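Local coordinates for alpha-catenin-like protein hmp-1 (PDB 5H5M) that is required for cell migration in body enclosure and cell shape change in body elongation, linking the cadherin-catenin complex of worm adherens junctions to actin filaments, at residues A[114-119]-A[241-246]; A[122-127]-A[280-285]; A[180-185]-A[224-229]; A[230-235]-A[287-292]. All blocks are in the same frame, centred on the assembly; numbering follows the deposited sequence.

Interaction 1 (A[114-119]-A[241-246])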
loop_
_atom_site.group_PDB
_atom_site.type_symbol
_atom_site.label_atom_id
_atom_site.label_comp_id
_atom_site.label_asym_id
_atom_site.label_seq_id
_atom_site.Cartn_x
_atom_site.Cartn_y
_atom_site.Cartn_z
ATOM N N ALA A 114 2.640 0.591 7.094
ATOM C CA ALA A 114 1.954 1.867 6.941
ATOM C C ALA A 114 2.154 2.374 5.516
ATOM O O ALA A 114 1.241 2.930 4.905
ATOM C CB ALA A 114 2.462 2.888 7.955
ATOM N N ILE A 115 3.361 2.176 4.994
ATOM C CA ILE A 115 3.664 2.535 3.615
ATOM C C ILE A 115 2.913 1.607 2.654
ATOM O O ILE A 115 2.373 2.052 1.640
ATOM C CB ILE A 115 5.193 2.492 3.345
ATOM C CG1 ILE A 115 5.808 3.887 3.508
ATOM C CG2 ILE A 115 5.495 1.976 1.948
ATOM C CD1 ILE A 115 5.569 4.535 4.860
ATOM N N VAL A 116 2.858 0.323 2.990
ATOM C CA VAL A 116 2.141 -0.642 2.159
ATOM C C VAL A 116 0.640 -0.338 2.150
ATOM O O VAL A 116 -0.029 -0.555 1.139
ATOM C CB VAL A 116 2.395 -2.086 2.629
ATOM C CG1 VAL A 116 1.603 -3.074 1.795
ATOM C CG2 VAL A 116 3.878 -2.405 2.543
ATOM N N ASP A 117 0.122 0.186 3.262
ATOM C CA ASP A 117 -1.256 0.683 3.308
ATOM C C ASP A 117 -1.529 1.658 2.168
ATOM O O ASP A 117 -2.546 1.563 1.481
ATOM C CB ASP A 117 -1.553 1.390 4.632
ATOM C CG ASP A 117 -1.932 0.438 5.739
ATOM O OD1 ASP A 117 -1.629 0.756 6.905
ATOM O OD2 ASP A 117 -2.536 -0.619 5.456
ATOM N N HIS A 118 -0.608 2.600 1.994
ATOM C CA HIS A 118 -0.725 3.622 0.967
ATOM C C HIS A 118 -0.575 3.027 -0.430
ATOM O O HIS A 118 -1.336 3.363 -1.335
ATOM C CB HIS A 118 0.315 4.722 1.199
ATOM C CG HIS A 118 0.053 5.553 2.421
ATOM N ND1 HIS A 118 0.281 5.088 3.698
ATOM C CD2 HIS A 118 -0.427 6.809 2.556
ATOM C CE1 HIS A 118 -0.048 6.027 4.569
ATOM N NE2 HIS A 118 -0.479 7.081 3.904
ATOM N N ILE A 119 0.402 2.140 -0.597
ATOM C CA ILE A 119 0.639 1.479 -1.878
ATOM C C ILE A 119 -0.553 0.614 -2.276
ATOM O O ILE A 119 -0.946 0.575 -3.446
ATOM C CB ILE A 119 1.913 0.611 -1.835
ATOM C CG1 ILE A 119 3.142 1.494 -1.597
ATOM C CG2 ILE A 119 2.076 -0.186 -3.123
ATOM C CD1 ILE A 119 4.450 0.737 -1.581
ATOM N N LEU A 241 1.019 -8.835 0.939
ATOM C CA LEU A 241 -0.055 -9.817 0.988
ATOM C C LEU A 241 -0.851 -9.716 2.286
ATOM O O LEU A 241 -2.065 -9.917 2.290
ATOM C CB LEU A 241 0.507 -11.230 0.821
ATOM C CG LEU A 241 1.181 -11.522 -0.522
ATOM C CD1 LEU A 241 1.532 -12.990 -0.623
ATOM C CD2 LEU A 241 0.297 -11.099 -1.689
ATOM N N ALA A 242 -0.167 -9.402 3.384
ATOM C CA ALA A 242 -0.824 -9.287 4.684
ATOM C C ALA A 242 -1.744 -8.069 4.723
ATOM O O ALA A 242 -2.859 -8.136 5.243
ATOM C CB ALA A 242 0.210 -9.212 5.803
ATOM N N VAL A 243 -1.269 -6.959 4.168
ATOM C CA VAL A 243 -2.062 -5.739 4.087
ATOM C C VAL A 243 -3.193 -5.893 3.065
ATOM O O VAL A 243 -4.323 -5.476 3.318
ATOM C CB VAL A 243 -1.183 -4.522 3.724
ATOM C CG1 VAL A 243 -2.039 -3.324 3.350
ATOM C CG2 VAL A 243 -0.252 -4.175 4.879
ATOM N N SER A 244 -2.887 -6.503 1.923
ATOM C CA SER A 244 -3.899 -6.759 0.897
ATOM C C SER A 244 -5.062 -7.563 1.465
ATOM O O SER A 244 -6.226 -7.230 1.242
ATOM C CB SER A 244 -3.298 -7.500 -0.299
ATOM O OG SER A 244 -2.452 -6.653 -1.056
ATOM N N GLU A 245 -4.735 -8.614 2.208
ATOM C CA GLU A 245 -5.752 -9.457 2.824
ATOM C C GLU A 245 -6.581 -8.668 3.837
ATOM O O GLU A 245 -7.803 -8.787 3.876
ATOM C CB GLU A 245 -5.100 -10.666 3.495
ATOM C CG GLU A 245 -6.071 -11.621 4.153
ATOM C CD GLU A 245 -5.364 -12.765 4.857
ATOM O OE1 GLU A 245 -4.347 -13.259 4.322
ATOM O OE2 GLU A 245 -5.822 -13.165 5.948
ATOM N N ALA A 246 -5.910 -7.855 4.646
ATOM C CA ALA A 246 -6.591 -7.046 5.648
ATOM C C ALA A 246 -7.469 -5.980 4.993
ATOM O O ALA A 246 -8.542 -5.656 5.494
ATOM C CB ALA A 246 -5.577 -6.398 6.586
#
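Val116 and Val243 meet branch to branch between helix 92-122 and helix 237-260, both side chains pointing at the opposing helix and slanting across each other. Val116 carries the contact through CG1, which lies anti to its backbone N (chi1 178°) and presses on the fork of Val243, 3.7 Å from Val243 CB. The two methyls of that fork flank it, the nearer, Val243 CG2, 3.8 Å from Val116 CG1. Val243 CG1 also lies against a carboxylate: Asp117 OD2 stands 3.5 Å from Val243 CG1, the two side chains crossing at about a right angle. This packing sits near the centre of the M domain of this vinculin/alpha-catenin family protein, an all-helical part of four-helix-bundle architecture. Asp117 sets out away from the other helix, but its carboxylate turns back and is held twice, by His247 at OD2, one turn beyond Val243, and by Arg58 at OD1. With an alanine in place of Val243 both methyls go, and a gap is likely to open beside Val116 CG1 and the buried carboxylate of Asp117. Also on helix 92-122, His118 ND1 donates to Ala114 O at 2.7 Å, in the ring plane, while NE2 bonds to Ser53.

Interaction 2 (A[122-127]-A[280-285])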
loop_
_atom_site.group_PDB
_atom_site.type_symbol
_atom_site.label_atom_id
_atom_site.label_comp_id
_atom_site.label_asym_id
_atom_site.label_seq_id
_atom_site.Cartn_x
_atom_site.Cartn_y
_atom_site.Cartn_z
ATOM N N ALA A 122 -3.380 3.194 -3.345
ATOM C CA ALA A 122 -3.091 4.087 -4.464
ATOM C C ALA A 122 -2.921 3.363 -5.796
ATOM O O ALA A 122 -3.179 3.939 -6.852
ATOM C CB ALA A 122 -1.847 4.909 -4.160
ATOM N N PHE A 123 -2.496 2.103 -5.748
ATOM C CA PHE A 123 -2.134 1.385 -6.967
ATOM C C PHE A 123 -3.048 0.201 -7.273
ATOM O O PHE A 123 -2.717 -0.638 -8.112
ATOM C CB PHE A 123 -0.677 0.914 -6.881
ATOM C CG PHE A 123 0.317 2.042 -6.910
ATOM C CD1 PHE A 123 0.616 2.751 -5.754
ATOM C CD2 PHE A 123 0.935 2.410 -8.096
ATOM C CE1 PHE A 123 1.518 3.805 -5.779
ATOM C CE2 PHE A 123 1.840 3.462 -8.129
ATOM C CZ PHE A 123 2.131 4.162 -6.969
ATOM N N LEU A 124 -4.201 0.135 -6.614
ATOM C CA LEU A 124 -5.139 -0.955 -6.876
ATOM C C LEU A 124 -5.796 -0.812 -8.248
ATOM O O LEU A 124 -6.311 -1.785 -8.792
ATOM C CB LEU A 124 -6.208 -1.044 -5.773
ATOM C CG LEU A 124 -7.347 -0.032 -5.589
ATOM C CD1 LEU A 124 -8.515 -0.293 -6.531
ATOM C CD2 LEU A 124 -7.834 -0.077 -4.145
ATOM N N ASP A 125 -5.783 0.396 -8.803
ATOM C CA ASP A 125 -6.367 0.627 -10.122
ATOM C C ASP A 125 -5.760 1.856 -10.784
ATOM O O ASP A 125 -6.271 2.966 -10.645
ATOM C CB ASP A 125 -7.887 0.779 -10.017
ATOM C CG ASP A 125 -8.571 0.791 -11.373
ATOM O OD1 ASP A 125 -7.874 0.680 -12.404
ATOM O OD2 ASP A 125 -9.816 0.894 -11.405
ATOM N N THR A 126 -4.673 1.646 -11.518
ATOM C CA THR A 126 -3.949 2.746 -12.147
ATOM C C THR A 126 -4.359 2.968 -13.604
ATOM O O THR A 126 -3.838 3.863 -14.270
ATOM C CB THR A 126 -2.429 2.513 -12.093
ATOM O OG1 THR A 126 -2.119 1.262 -12.719
ATOM C CG2 THR A 126 -1.942 2.494 -10.655
ATOM N N ARG A 127 -5.290 2.159 -14.099
ATOM C CA ARG A 127 -5.713 2.280 -15.491
ATOM C C ARG A 127 -7.020 3.054 -15.659
ATOM O O ARG A 127 -7.097 3.969 -16.480
ATOM C CB ARG A 127 -5.851 0.894 -16.136
ATOM C CG ARG A 127 -5.147 0.800 -17.484
ATOM C CD ARG A 127 -5.516 -0.446 -18.283
ATOM N NE ARG A 127 -5.304 -0.247 -19.719
ATOM C CZ ARG A 127 -4.113 -0.237 -20.316
ATOM N NH1 ARG A 127 -3.003 -0.422 -19.612
ATOM N NH2 ARG A 127 -4.033 -0.046 -21.628
ATOM N N ALA A 280 -16.639 -3.484 -4.317
ATOM C CA ALA A 280 -16.320 -4.538 -5.277
ATOM C C ALA A 280 -15.184 -4.097 -6.196
ATOM O O ALA A 280 -14.314 -4.894 -6.548
ATOM C CB ALA A 280 -17.549 -4.915 -6.090
ATOM N N GLY A 281 -15.196 -2.821 -6.570
ATOM C CA GLY A 281 -14.141 -2.249 -7.386
ATOM C C GLY A 281 -12.779 -2.286 -6.713
ATOM O O GLY A 281 -11.767 -2.532 -7.370
ATOM N N SER A 282 -12.750 -2.044 -5.405
ATOM C CA SER A 282 -11.495 -2.066 -4.652
ATOM C C SER A 282 -10.988 -3.490 -4.482
ATOM O O SER A 282 -9.804 -3.767 -4.674
ATOM C CB SER A 282 -11.666 -1.408 -3.278
ATOM O OG SER A 282 -11.959 -0.026 -3.395
ATOM N N ILE A 283 -11.892 -4.389 -4.109
ATOM C CA ILE A 283 -11.554 -5.792 -3.919
ATOM C C ILE A 283 -10.989 -6.401 -5.200
ATOM O O ILE A 283 -9.972 -7.092 -5.174
ATOM C CB ILE A 283 -12.778 -6.594 -3.453
ATOM C CG1 ILE A 283 -13.173 -6.152 -2.044
ATOM C CG2 ILE A 283 -12.491 -8.087 -3.484
ATOM C CD1 ILE A 283 -14.352 -6.892 -1.467
ATOM N N ARG A 284 -11.640 -6.120 -6.324
ATOM C CA ARG A 284 -11.176 -6.628 -7.610
ATOM C C ARG A 284 -9.767 -6.122 -7.923
ATOM O O ARG A 284 -8.885 -6.902 -8.290
ATOM C CB ARG A 284 -12.140 -6.227 -8.730
ATOM C CG ARG A 284 -11.687 -6.682 -10.106
ATOM C CD ARG A 284 -12.660 -6.270 -11.202
ATOM N NE ARG A 284 -12.177 -6.688 -12.517
ATOM C CZ ARG A 284 -12.511 -7.831 -13.110
ATOM N NH1 ARG A 284 -13.347 -8.673 -12.516
ATOM N NH2 ARG A 284 -12.016 -8.127 -14.305
ATOM N N GLY A 285 -9.567 -4.815 -7.767
ATOM C CA GLY A 285 -8.284 -4.196 -8.036
ATOM C C GLY A 285 -7.162 -4.750 -7.178
ATOM O O GLY A 285 -6.086 -5.067 -7.684
#
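Leu124 and Gly285 bring their backbones together where the loop after helix 92-122 meets helix 276-300, their CA atoms 4.7 Å apart. The tight part is here: Leu124 O comes within 3.2 Å of Gly285 CA, on the side where any larger residue would carry its CB. A side chain at that position would run into the carbonyl oxygen, so the glycine lets the loop come this close to the helix. Beside it the isobutyl group of Leu124 lies on Ser282. Its CG is wedged between the backbone N and the carbonyl carbon (chi1 72°), which sends both methyls along the helix surface: Leu124 CD1 rests 3.9 Å from Ser282 CA, and Leu124 CD2 lies 4.1 Å from Ser282 CB. Replacing Leu124 with a serine would take away both methyls, and the surface around Ser282 CA and CB would probably lose its apolar cover. Toward solvent the contact slackens. Asp125 starts toward the helix but makes no contact with it, and its carboxylate is occupied within its own loop and the start of the next helix: Asp125 OD1 accepts a weak capping bond from Arg127 N at 3.4 Å, ahead of helix 128-137, and OD2 bonds to the hydroxyl of Thr128. The exposed Arg127 makes a cation-pi contact with Phe221. Ser282 OG likewise bonds within its own helix, to Cys278 O. With the polar ends thus engaged on their own sides, loop and helix are joined by close shape fit and apolar cover rather than by polar bonds.

Interaction 3 (A[180-185]-A[224-229])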
loop_
_atom_site.group_PDB
_atom_site.type_symbol
_atom_site.label_atom_id
_atom_site.label_comp_id
_atom_site.label_asym_id
_atom_site.label_seq_id
_atom_site.Cartn_x
_atom_site.Cartn_y
_atom_site.Cartn_z
ATOM N N GLN A 180 12.076 8.234 -7.351
ATOM C CA GLN A 180 11.941 9.674 -7.173
ATOM C C GLN A 180 11.924 10.414 -8.510
ATOM O O GLN A 180 11.136 11.344 -8.695
ATOM C CB GLN A 180 13.056 10.210 -6.278
ATOM C CG GLN A 180 12.861 9.837 -4.816
ATOM C CD GLN A 180 14.007 10.267 -3.932
ATOM O OE1 GLN A 180 15.150 10.362 -4.376
ATOM N NE2 GLN A 180 13.706 10.524 -2.664
ATOM N N HIS A 181 12.787 10.006 -9.440
ATOM C CA HIS A 181 12.805 10.609 -10.771
ATOM C C HIS A 181 11.497 10.347 -11.516
ATOM O O HIS A 181 10.931 11.248 -12.142
ATOM C CB HIS A 181 13.983 10.092 -11.597
ATOM C CG HIS A 181 15.319 10.586 -11.126
ATOM N ND1 HIS A 181 16.017 9.984 -10.101
ATOM C CD2 HIS A 181 16.075 11.629 -11.537
ATOM C CE1 HIS A 181 17.152 10.632 -9.907
ATOM N NE2 HIS A 181 17.213 11.635 -10.762
ATOM N N THR A 182 11.019 9.109 -11.431
ATOM C CA THR A 182 9.781 8.713 -12.086
ATOM C C THR A 182 8.590 9.463 -11.500
ATOM O O THR A 182 7.700 9.892 -12.231
ATOM C CB THR A 182 9.550 7.195 -11.967
ATOM O OG1 THR A 182 10.710 6.498 -12.439
ATOM C CG2 THR A 182 8.333 6.769 -12.778
ATOM N N ALA A 183 8.588 9.639 -10.182
ATOM C CA ALA A 183 7.514 10.369 -9.512
ATOM C C ALA A 183 7.468 11.827 -9.969
ATOM O O ALA A 183 6.390 12.368 -10.225
ATOM C CB ALA A 183 7.674 10.293 -8.004
ATOM N N ALA A 184 8.638 12.452 -10.082
ATOM C CA ALA A 184 8.723 13.838 -10.541
ATOM C C ALA A 184 8.269 13.983 -11.994
ATOM O O ALA A 184 7.692 15.004 -12.373
ATOM C CB ALA A 184 10.144 14.368 -10.377
ATOM N N GLN A 185 8.536 12.963 -12.807
ATOM C CA GLN A 185 8.114 12.980 -14.205
ATOM C C GLN A 185 6.598 12.831 -14.329
ATOM O O GLN A 185 5.969 13.500 -15.148
ATOM C CB GLN A 185 8.821 11.879 -14.999
ATOM C CG GLN A 185 10.282 12.180 -15.286
ATOM C CD GLN A 185 10.969 11.067 -16.053
ATOM O OE1 GLN A 185 11.511 10.134 -15.463
ATOM N NE2 GLN A 185 10.954 11.163 -17.378
ATOM N N VAL A 224 3.907 4.953 -15.221
ATOM C CA VAL A 224 3.216 4.331 -14.096
ATOM C C VAL A 224 3.655 2.874 -13.932
ATOM O O VAL A 224 3.867 2.400 -12.814
ATOM C CB VAL A 224 1.681 4.401 -14.265
ATOM C CG1 VAL A 224 0.978 3.441 -13.307
ATOM C CG2 VAL A 224 1.193 5.827 -14.055
ATOM N N ARG A 225 3.802 2.172 -15.051
ATOM C CA ARG A 225 4.249 0.784 -15.035
ATOM C C ARG A 225 5.646 0.683 -14.427
ATOM O O ARG A 225 5.922 -0.193 -13.607
ATOM C CB ARG A 225 4.234 0.204 -16.451
ATOM C CG ARG A 225 4.646 -1.257 -16.542
ATOM C CD ARG A 225 4.381 -1.818 -17.934
ATOM N NE ARG A 225 2.953 -1.851 -18.248
ATOM C CZ ARG A 225 2.346 -1.018 -19.090
ATOM N NH1 ARG A 225 3.039 -0.080 -19.720
ATOM N NH2 ARG A 225 1.041 -1.126 -19.307
ATOM N N LEU A 226 6.517 1.597 -14.839
ATOM C CA LEU A 226 7.862 1.703 -14.296
ATOM C C LEU A 226 7.824 1.933 -12.784
ATOM O O LEU A 226 8.525 1.268 -12.026
ATOM C CB LEU A 226 8.617 2.843 -14.987
ATOM C CG LEU A 226 9.973 3.235 -14.403
ATOM C CD1 LEU A 226 10.860 2.024 -14.386
ATOM C CD2 LEU A 226 10.623 4.344 -15.212
ATOM N N LEU A 227 6.994 2.878 -12.357
ATOM C CA LEU A 227 6.905 3.249 -10.951
ATOM C C LEU A 227 6.354 2.105 -10.108
ATOM O O LEU A 227 6.838 1.843 -9.004
ATOM C CB LEU A 227 6.032 4.493 -10.785
ATOM C CG LEU A 227 5.672 4.864 -9.345
ATOM C CD1 LEU A 227 6.924 5.198 -8.558
ATOM C CD2 LEU A 227 4.677 6.019 -9.303
ATOM N N THR A 228 5.339 1.428 -10.635
ATOM C CA THR A 228 4.711 0.318 -9.930
ATOM C C THR A 228 5.711 -0.810 -9.727
ATOM O O THR A 228 5.791 -1.396 -8.646
ATOM C CB THR A 228 3.484 -0.216 -10.688
ATOM O OG1 THR A 228 2.601 0.870 -10.996
ATOM C CG2 THR A 228 2.746 -1.248 -9.847
ATOM N N THR A 229 6.482 -1.100 -10.768
ATOM C CA THR A 229 7.500 -2.135 -10.696
ATOM C C THR A 229 8.563 -1.771 -9.663
ATOM O O THR A 229 8.947 -2.598 -8.834
ATOM C CB THR A 229 8.176 -2.359 -12.054
ATOM O OG1 THR A 229 7.191 -2.750 -13.015
ATOM C CG2 THR A 229 9.219 -3.462 -11.945
#
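Val224 O, in the same helical turn as the two leucines that Thr182 touches, is gripped by two donors of one residue. Thr228 N gives it the helical bond at 2.8 Å, and Thr228 OG1 adds a second at 2.7 Å. The two come from opposite faces of the carbonyl plane, the hydroxyl standing 41° out of it, so that the threonine side chain is tied back against its own helix. On the other side of that turn Leu226 and Leu227 point toward helix 173-202, and Thr182 of that helix points back at them. Thr182 divides its branches between the pair. Its methyl CG2, anti to the backbone N, lies 3.8 Å from Leu227 CB, while Thr182 OG1 is 3.5 Å from Leu226 CD2. That hydroxyl is not left facing carbon alone, since it bonds to Val178 O one turn earlier. Helices 173-202 and 207-233 are consecutive in the chain and form a helical hairpin of the four-helix-bundle architecture of the M domain, so this is packing between neighbouring long helices. Thr182 slants across both leucines. The two leucines differ in their surroundings. Leu226 is exposed and covers the outer edge of the contact, with CD2 also 4.1 Å from Thr182 CG2. Leu227 turns inward: its side chain packs on Ile179 and Leu186 of helix 173-202, on Ala163 of helix 142-166, and on Phe123 in the loop after helix 92-122.

Interaction 4 (A[230-235]-A[287-292])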
loop_
_atom_site.group_PDB
_atom_site.type_symbol
_atom_site.label_atom_id
_atom_site.label_comp_id
_atom_site.label_asym_id
_atom_site.label_seq_id
_atom_site.Cartn_x
_atom_site.Cartn_y
_atom_site.Cartn_z
ATOM N N ALA A 230 9.032 -0.529 -9.713
ATOM C CA ALA A 230 10.075 -0.077 -8.798
ATOM C C ALA A 230 9.618 -0.160 -7.338
ATOM O O ALA A 230 10.385 -0.577 -6.469
ATOM C CB ALA A 230 10.502 1.335 -9.146
ATOM N N LEU A 231 8.367 0.217 -7.079
ATOM C CA LEU A 231 7.797 0.164 -5.731
ATOM C C LEU A 231 7.654 -1.258 -5.191
ATOM O O LEU A 231 7.883 -1.500 -4.005
ATOM C CB LEU A 231 6.433 0.857 -5.697
ATOM C CG LEU A 231 6.469 2.384 -5.641
ATOM C CD1 LEU A 231 5.065 2.940 -5.692
ATOM C CD2 LEU A 231 7.187 2.860 -4.387
ATOM N N ASP A 232 7.265 -2.193 -6.053
ATOM C CA ASP A 232 7.168 -3.595 -5.651
ATOM C C ASP A 232 8.544 -4.135 -5.258
ATOM O O ASP A 232 8.653 -5.045 -4.442
ATOM C CB ASP A 232 6.567 -4.452 -6.775
ATOM C CG ASP A 232 5.102 -4.130 -7.040
ATOM O OD1 ASP A 232 4.429 -3.608 -6.126
ATOM O OD2 ASP A 232 4.621 -4.409 -8.162
ATOM N N ASN A 233 9.590 -3.555 -5.840
ATOM C CA ASN A 233 10.958 -3.990 -5.576
ATOM C C ASN A 233 11.523 -3.497 -4.244
ATOM O O ASN A 233 12.511 -4.041 -3.755
ATOM C CB ASN A 233 11.878 -3.546 -6.714
ATOM C CG ASN A 233 12.023 -4.606 -7.783
ATOM O OD1 ASN A 233 11.585 -4.426 -8.919
ATOM N ND2 ASN A 233 12.641 -5.725 -7.422
ATOM N N ILE A 234 10.910 -2.470 -3.662
ATOM C CA ILE A 234 11.321 -2.006 -2.340
ATOM C C ILE A 234 10.251 -2.364 -1.310
ATOM O O ILE A 234 10.198 -1.795 -0.220
ATOM C CB ILE A 234 11.589 -0.483 -2.309
ATOM C CG1 ILE A 234 10.309 0.310 -2.580
ATOM C CG2 ILE A 234 12.675 -0.104 -3.309
ATOM C CD1 ILE A 234 10.409 1.765 -2.153
ATOM N N THR A 235 9.406 -3.323 -1.676
ATOM C CA THR A 235 8.325 -3.791 -0.818
ATOM C C THR A 235 8.458 -5.294 -0.588
ATOM O O THR A 235 8.612 -6.064 -1.538
ATOM C CB THR A 235 6.936 -3.480 -1.434
ATOM O OG1 THR A 235 6.779 -2.063 -1.589
ATOM C CG2 THR A 235 5.816 -4.021 -0.552
ATOM N N ALA A 287 -7.131 -7.635 -5.546
ATOM C CA ALA A 287 -6.969 -9.049 -5.856
ATOM C C ALA A 287 -6.099 -9.243 -7.089
ATOM O O ALA A 287 -5.252 -10.136 -7.130
ATOM C CB ALA A 287 -8.331 -9.713 -6.055
ATOM N N LEU A 288 -6.305 -8.400 -8.095
ATOM C CA LEU A 288 -5.530 -8.494 -9.325
ATOM C C LEU A 288 -4.086 -8.044 -9.099
ATOM O O LEU A 288 -3.158 -8.568 -9.722
ATOM C CB LEU A 288 -6.187 -7.675 -10.438
ATOM C CG LEU A 288 -7.452 -8.309 -11.027
ATOM C CD1 LEU A 288 -8.076 -7.431 -12.109
ATOM C CD2 LEU A 288 -7.145 -9.699 -11.571
ATOM N N ARG A 289 -3.897 -7.077 -8.205
ATOM C CA ARG A 289 -2.553 -6.653 -7.822
ATOM C C ARG A 289 -1.808 -7.795 -7.130
ATOM O O ARG A 289 -0.622 -8.012 -7.377
ATOM C CB ARG A 289 -2.615 -5.423 -6.914
ATOM C CG ARG A 289 -2.788 -4.116 -7.666
ATOM C CD ARG A 289 -1.471 -3.680 -8.306
ATOM N NE ARG A 289 -0.536 -3.173 -7.303
ATOM C CZ ARG A 289 0.784 -3.324 -7.358
ATOM N NH1 ARG A 289 1.347 -3.976 -8.368
ATOM N NH2 ARG A 289 1.543 -2.828 -6.392
ATOM N N VAL A 290 -2.515 -8.523 -6.271
ATOM C CA VAL A 290 -1.963 -9.702 -5.610
ATOM C C VAL A 290 -1.506 -10.734 -6.644
ATOM O O VAL A 290 -0.430 -11.316 -6.519
ATOM C CB VAL A 290 -2.993 -10.344 -4.650
ATOM C CG1 VAL A 290 -2.586 -11.772 -4.277
ATOM C CG2 VAL A 290 -3.163 -9.490 -3.409
ATOM N N CYS A 291 -2.321 -10.946 -7.673
ATOM C CA CYS A 291 -1.959 -11.861 -8.754
ATOM C C CYS A 291 -0.694 -11.409 -9.479
ATOM O O CYS A 291 0.209 -12.213 -9.720
ATOM C CB CYS A 291 -3.110 -12.001 -9.756
ATOM S SG CYS A 291 -4.581 -12.828 -9.096
ATOM N N ASP A 292 -0.634 -10.125 -9.825
ATOM C CA ASP A 292 0.525 -9.567 -10.526
ATOM C C ASP A 292 1.818 -9.740 -9.738
ATOM O O ASP A 292 2.836 -10.183 -10.273
ATOM C CB ASP A 292 0.318 -8.080 -10.817
ATOM C CG ASP A 292 -0.706 -7.833 -11.902
ATOM O OD1 ASP A 292 -0.983 -8.767 -12.683
ATOM O OD2 ASP A 292 -1.228 -6.700 -11.977
#
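Arg289 reaches from helix 276-300 to Asp232 near the end of helix 207-233, the backbones here being well apart, 10.2 Å between the nearest CA atoms, those of Asp232 and Asp292. From CB the chain leaves with CG beside the backbone N, then bends twice, at chi2 (-77°) and again at chi3, and the bends carry it over the loop that follows helix 92-122. There Arg289 CG packs on Leu124 CA, and the next carbon, Arg289 CD, is 3.3 Å from Phe123 O. Beyond NE and CZ the guanidinium meets the carboxylate edge-on, the two planes only 15° apart, as a two-pronged salt bridge. Arg289 NH2 gives the stronger bond, 3.0 Å to Asp232 OD1, received on the syn lone pair, the side facing the other oxygen. Arg289 NH1 gives the weaker one, 3.3 Å to Asp232 OD2 but nearly straight at 172°, and this nitrogen also lies against the methyl of Thr228. On the aspartate side the chain is leaving its helix, and Leu231 O takes two donors from opposite faces of its plane: Ile234 N, and Thr235 OG1 at 2.7 Å. The two helices are therefore bridged here by one long side chain meeting a short one, with little direct packing, within the helical-bundle fold of the M domain. Both charged residues remain partly exposed, so water probably screens the pair; its two bonds are likely to fix the turn of the guanidinium, so the pair joins the helices by directed charge pairing and not by apolar burial.

Overall arrangement
The four contacts run from core to surface of one helical domain. Interactions 1 and 3 are buried, largely apolar helix-to-helix packings, with a carboxylate at the margin of 1 and a threonine in 3; interaction 2 is a partly buried fit of loop on helix, and interaction 4 a surface salt bridge. Chemistry follows place: carbon packing where the contact is buried, a charge pair where the residues remain partly exposed. Interactions 2 and 4 both use helix 276-300, while 3 and 4 share helix 207-233. Phe123 of interaction 2 touches Leu231 of interaction 4. Interactions 1 and 4 touch through Ser244 and Val290, whereas 1 and 3 stay about 7 Å apart at their nearest atoms.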